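Long-range contact in VP1 (Polyomavirus HPyV7, PDB 4PCH), which forms pentamers as the major capsid protein of the virus and probably takes part in attachment to host cells: residues B[225-238]-B[251-264]. Sequence-based numbering, arbitrary orientation.
Sequences VYLTSADMVGMTGL and QRTVQAGYGRFFRV
Asp231 and Arg260 meet where two antiparallel strands of the VP1 jelly roll part company: the strands pair edge to edge from Met232 to Thr236, then diverge, so that 225-231 and 259-264 face each other through side chains across the sandwich. Gly257 N donates to Asp231 O, the last backbone bond before they separate. Arg260 comes side-on, with Arg260 NH2 to Asp231 OD1 at 2.7 Å, nearly straight at 174°, and Arg260 NE to Asp231 OD2 at 2.9 Å. Both oxygens are met on their syn sides, though the two planes are twisted 31° apart. Arg260 NH1 goes instead to Thr90, so each nitrogen of this buried guanidinium has an acceptor, and the paired charges probably keep both groups ionised. Beyond the bridge the interior turns apolar: Leu227 lays CD2 over one face of the Phe262 ring, a CH-pi contact 4.2 Å from the centroid.

In the paired half, a classic beta bulge sets two residues, Val233 and Gly234, opposite the single Gln255. Gln255 O takes a firm bond from Val233 N and a weak one from Gly234 N, while Gln255 N donates to Gly234 O. Thr236 and Thr253 bond reciprocally through their backbones. With a bend at chi2, the Gln255 amide folds back, NE2 donating to Ala256 O while OE1 accepts from Arg43.

Arg252 lays one guanidinium face over the Thr236 backbone; NH2 forms a salt bridge with Glu114 and NH1 bonds Thr243 of the same chain, while NE reaches Thr109 of a neighbouring subunit. One water accepts from both Arg252 NH1 and Gly237 N; another accepts from Leu238 N and donates to Gln251 OE1 at 2.6 Å.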
# COMPACT_ATOMS: atom_id res chain seq x y z
N VAL B 225 22.83 -20.23 17.00
CA VAL B 225 22.01 -19.62 15.94
C VAL B 225 22.61 -18.25 15.62
O VAL B 225 23.05 -17.53 16.52
CB VAL B 225 20.52 -19.58 16.32
CG1 VAL B 225 20.26 -18.75 17.55
CG2 VAL B 225 19.68 -19.06 15.16
N TYR B 226 22.61 -17.91 14.34
CA TYR B 226 23.29 -16.73 13.82
C TYR B 226 22.19 -15.79 13.36
O TYR B 226 21.34 -16.19 12.55
CB TYR B 226 24.19 -17.09 12.63
CG TYR B 226 25.40 -17.93 13.05
CD1 TYR B 226 25.23 -19.22 13.49
CD2 TYR B 226 26.68 -17.40 13.02
CE1 TYR B 226 26.31 -19.98 13.90
CE2 TYR B 226 27.77 -18.15 13.42
CZ TYR B 226 27.57 -19.45 13.87
OH TYR B 226 28.62 -20.23 14.28
N LEU B 227 22.18 -14.59 13.94
CA LEU B 227 21.22 -13.52 13.62
C LEU B 227 21.94 -12.38 12.97
O LEU B 227 23.03 -12.01 13.40
CB LEU B 227 20.54 -13.04 14.90
CG LEU B 227 19.77 -14.13 15.66
CD1 LEU B 227 19.25 -13.57 16.96
CD2 LEU B 227 18.67 -14.76 14.81
N THR B 228 21.31 -11.79 11.95
CA THR B 228 21.90 -10.64 11.24
C THR B 228 20.77 -9.65 10.99
O THR B 228 19.65 -10.07 10.73
CB THR B 228 22.55 -11.06 9.91
OG1 THR B 228 23.42 -12.19 10.11
CG2 THR B 228 23.38 -9.93 9.31
N SER B 229 21.05 -8.35 11.14
CA SER B 229 20.01 -7.37 10.86
C SER B 229 20.57 -6.05 10.37
O SER B 229 21.75 -5.79 10.53
CB SER B 229 19.11 -7.16 12.08
OG SER B 229 19.76 -6.49 13.13
N ALA B 230 19.72 -5.25 9.73
CA ALA B 230 20.04 -3.86 9.47
C ALA B 230 18.74 -3.13 9.28
O ALA B 230 17.86 -3.59 8.53
CB ALA B 230 20.89 -3.73 8.21
N ASP B 231 18.62 -1.99 9.95
CA ASP B 231 17.40 -1.19 9.92
C ASP B 231 17.77 0.28 9.84
O ASP B 231 18.07 0.92 10.84
CB ASP B 231 16.53 -1.50 11.14
CG ASP B 231 15.95 -2.90 11.08
OD1 ASP B 231 14.95 -3.13 10.32
OD2 ASP B 231 16.55 -3.81 11.71
N MET B 232 17.79 0.78 8.61
CA MET B 232 18.01 2.20 8.34
C MET B 232 16.66 2.80 8.04
O MET B 232 16.03 2.45 7.05
CB MET B 232 18.93 2.38 7.13
CG MET B 232 19.10 3.87 6.79
SD MET B 232 20.38 4.20 5.58
CE MET B 232 19.76 3.28 4.19
N VAL B 233 16.18 3.63 8.97
CA VAL B 233 14.86 4.22 8.89
C VAL B 233 14.86 5.47 8.01
O VAL B 233 13.82 5.84 7.49
CB VAL B 233 14.30 4.54 10.30
CG1 VAL B 233 12.84 4.95 10.22
CG2 VAL B 233 14.42 3.37 11.24
N GLY B 234 16.03 6.09 7.82
CA GLY B 234 16.17 7.23 6.90
C GLY B 234 17.28 8.14 7.39
O GLY B 234 18.22 7.65 8.03
N MET B 235 17.17 9.43 7.10
CA MET B 235 18.12 10.42 7.63
C MET B 235 17.42 11.47 8.51
O MET B 235 16.18 11.63 8.49
CB MET B 235 18.90 11.07 6.49
CG MET B 235 19.88 10.10 5.80
SD MET B 235 20.85 11.01 4.57
CE MET B 235 22.37 11.17 5.55
N THR B 236 18.24 12.20 9.25
CA THR B 236 17.78 13.16 10.25
C THR B 236 18.72 14.34 10.36
O THR B 236 19.91 14.23 10.06
CB THR B 236 17.62 12.48 11.65
OG1 THR B 236 17.02 13.41 12.56
CG2 THR B 236 18.93 11.98 12.21
N GLY B 237 18.13 15.48 10.75
CA GLY B 237 18.89 16.60 11.27
C GLY B 237 19.08 16.47 12.78
O GLY B 237 18.58 15.51 13.43
N LEU B 238 19.78 17.43 13.35
CA LEU B 238 19.99 17.47 14.80
C LEU B 238 18.82 18.13 15.52
O LEU B 238 18.10 18.94 14.94
CB LEU B 238 21.26 18.24 15.13
CG LEU B 238 22.50 17.80 14.38
CD1 LEU B 238 23.71 18.64 14.81
CD2 LEU B 238 22.78 16.33 14.50
N GLN B 251 25.20 18.31 8.40
CA GLN B 251 24.71 17.69 9.65
C GLN B 251 23.77 16.50 9.45
O GLN B 251 23.47 15.78 10.41
CB GLN B 251 24.03 18.74 10.52
CG GLN B 251 24.97 19.84 11.00
CD GLN B 251 24.25 20.92 11.78
OE1 GLN B 251 23.03 20.95 11.83
NE2 GLN B 251 25.02 21.84 12.38
N ARG B 252 23.36 16.22 8.21
CA ARG B 252 22.44 15.11 7.97
C ARG B 252 23.11 13.81 8.39
O ARG B 252 24.30 13.56 8.08
CB ARG B 252 22.01 15.03 6.51
CG ARG B 252 21.26 16.23 5.97
CD ARG B 252 19.86 16.34 6.54
NE ARG B 252 18.98 15.31 5.98
CZ ARG B 252 17.75 15.08 6.42
NH1 ARG B 252 17.26 15.82 7.41
NH2 ARG B 252 17.02 14.11 5.89
N THR B 253 22.35 13.00 9.12
CA THR B 253 22.84 11.82 9.79
C THR B 253 21.92 10.63 9.51
O THR B 253 20.71 10.80 9.41
CB THR B 253 22.86 12.17 11.28
OG1 THR B 253 23.91 13.14 11.52
CG2 THR B 253 23.08 11.00 12.11
N VAL B 254 22.46 9.44 9.42
CA VAL B 254 21.61 8.25 9.30
C VAL B 254 20.90 7.93 10.60
O VAL B 254 21.51 7.89 11.68
CB VAL B 254 22.43 7.03 8.82
CG1 VAL B 254 21.58 5.78 8.84
CG2 VAL B 254 23.00 7.31 7.45
N GLN B 255 19.59 7.68 10.50
CA GLN B 255 18.78 7.19 11.61
C GLN B 255 18.55 5.73 11.46
O GLN B 255 17.95 5.27 10.48
CB GLN B 255 17.40 7.89 11.64
CG GLN B 255 16.45 7.37 12.72
CD GLN B 255 16.87 7.81 14.09
OE1 GLN B 255 16.80 9.03 14.44
NE2 GLN B 255 17.33 6.87 14.89
N ALA B 256 19.03 4.96 12.45
CA ALA B 256 18.77 3.54 12.49
C ALA B 256 17.68 3.21 13.50
O ALA B 256 17.29 4.04 14.32
CB ALA B 256 20.05 2.77 12.83
N GLY B 257 17.16 2.00 13.44
CA GLY B 257 16.32 1.50 14.54
C GLY B 257 17.08 1.50 15.84
O GLY B 257 18.30 1.52 15.86
N TYR B 258 16.35 1.51 16.96
CA TYR B 258 16.95 1.45 18.27
C TYR B 258 17.48 0.06 18.60
O TYR B 258 18.26 -0.12 19.54
CB TYR B 258 15.88 1.79 19.29
CG TYR B 258 15.34 3.20 19.23
CD1 TYR B 258 16.08 4.26 18.67
CD2 TYR B 258 14.15 3.50 19.87
CE1 TYR B 258 15.58 5.55 18.70
CE2 TYR B 258 13.67 4.81 19.94
CZ TYR B 258 14.39 5.83 19.35
OH TYR B 258 13.89 7.11 19.46
N GLY B 259 16.97 -0.91 17.88
CA GLY B 259 17.32 -2.31 18.07
C GLY B 259 16.38 -3.18 17.25
O GLY B 259 15.34 -2.72 16.78
N ARG B 260 16.76 -4.44 17.04
CA ARG B 260 15.88 -5.43 16.40
C ARG B 260 15.79 -6.65 17.29
O ARG B 260 16.80 -7.32 17.54
CB ARG B 260 16.27 -5.84 14.97
CG ARG B 260 15.33 -6.91 14.42
CD ARG B 260 15.52 -7.20 12.94
NE ARG B 260 14.93 -6.14 12.10
CZ ARG B 260 13.65 -6.09 11.74
NH1 ARG B 260 12.78 -7.02 12.14
NH2 ARG B 260 13.19 -5.09 10.98
N PHE B 261 14.57 -6.90 17.77
CA PHE B 261 14.24 -8.06 18.62
C PHE B 261 14.11 -9.31 17.78
O PHE B 261 13.52 -9.28 16.73
CB PHE B 261 12.93 -7.79 19.38
CG PHE B 261 12.43 -8.96 20.19
CD1 PHE B 261 13.01 -9.26 21.41
CD2 PHE B 261 11.39 -9.77 19.72
CE1 PHE B 261 12.57 -10.32 22.17
CE2 PHE B 261 10.95 -10.83 20.48
CZ PHE B 261 11.53 -11.12 21.69
N PHE B 262 14.59 -10.45 18.31
CA PHE B 262 14.33 -11.77 17.73
C PHE B 262 13.95 -12.71 18.86
O PHE B 262 14.56 -12.66 19.93
CB PHE B 262 15.57 -12.38 17.09
CG PHE B 262 16.05 -11.69 15.84
CD1 PHE B 262 16.85 -10.56 15.92
CD2 PHE B 262 15.72 -12.20 14.58
CE1 PHE B 262 17.35 -9.97 14.76
CE2 PHE B 262 16.21 -11.61 13.42
CZ PHE B 262 17.04 -10.49 13.52
N ARG B 263 12.95 -13.57 18.63
CA ARG B 263 12.71 -14.74 19.46
C ARG B 263 12.76 -15.95 18.52
O ARG B 263 12.00 -16.04 17.57
CB ARG B 263 11.33 -14.69 20.16
CG ARG B 263 11.08 -15.88 21.08
CD ARG B 263 9.71 -15.86 21.73
NE ARG B 263 9.39 -14.64 22.46
CZ ARG B 263 8.66 -13.62 22.01
NH1 ARG B 263 8.45 -12.57 22.81
NH2 ARG B 263 8.17 -13.58 20.76
N VAL B 264 13.65 -16.89 18.80
CA VAL B 264 13.86 -18.02 17.89
C VAL B 264 13.38 -19.27 18.60
O VAL B 264 13.82 -19.55 19.74
CB VAL B 264 15.36 -18.16 17.51
CG1 VAL B 264 15.57 -19.36 16.59
CG2 VAL B 264 15.88 -16.91 16.80
O HOH W 1 15.31 15.55 9.73
O HOH W 2 20.92 19.51 11.49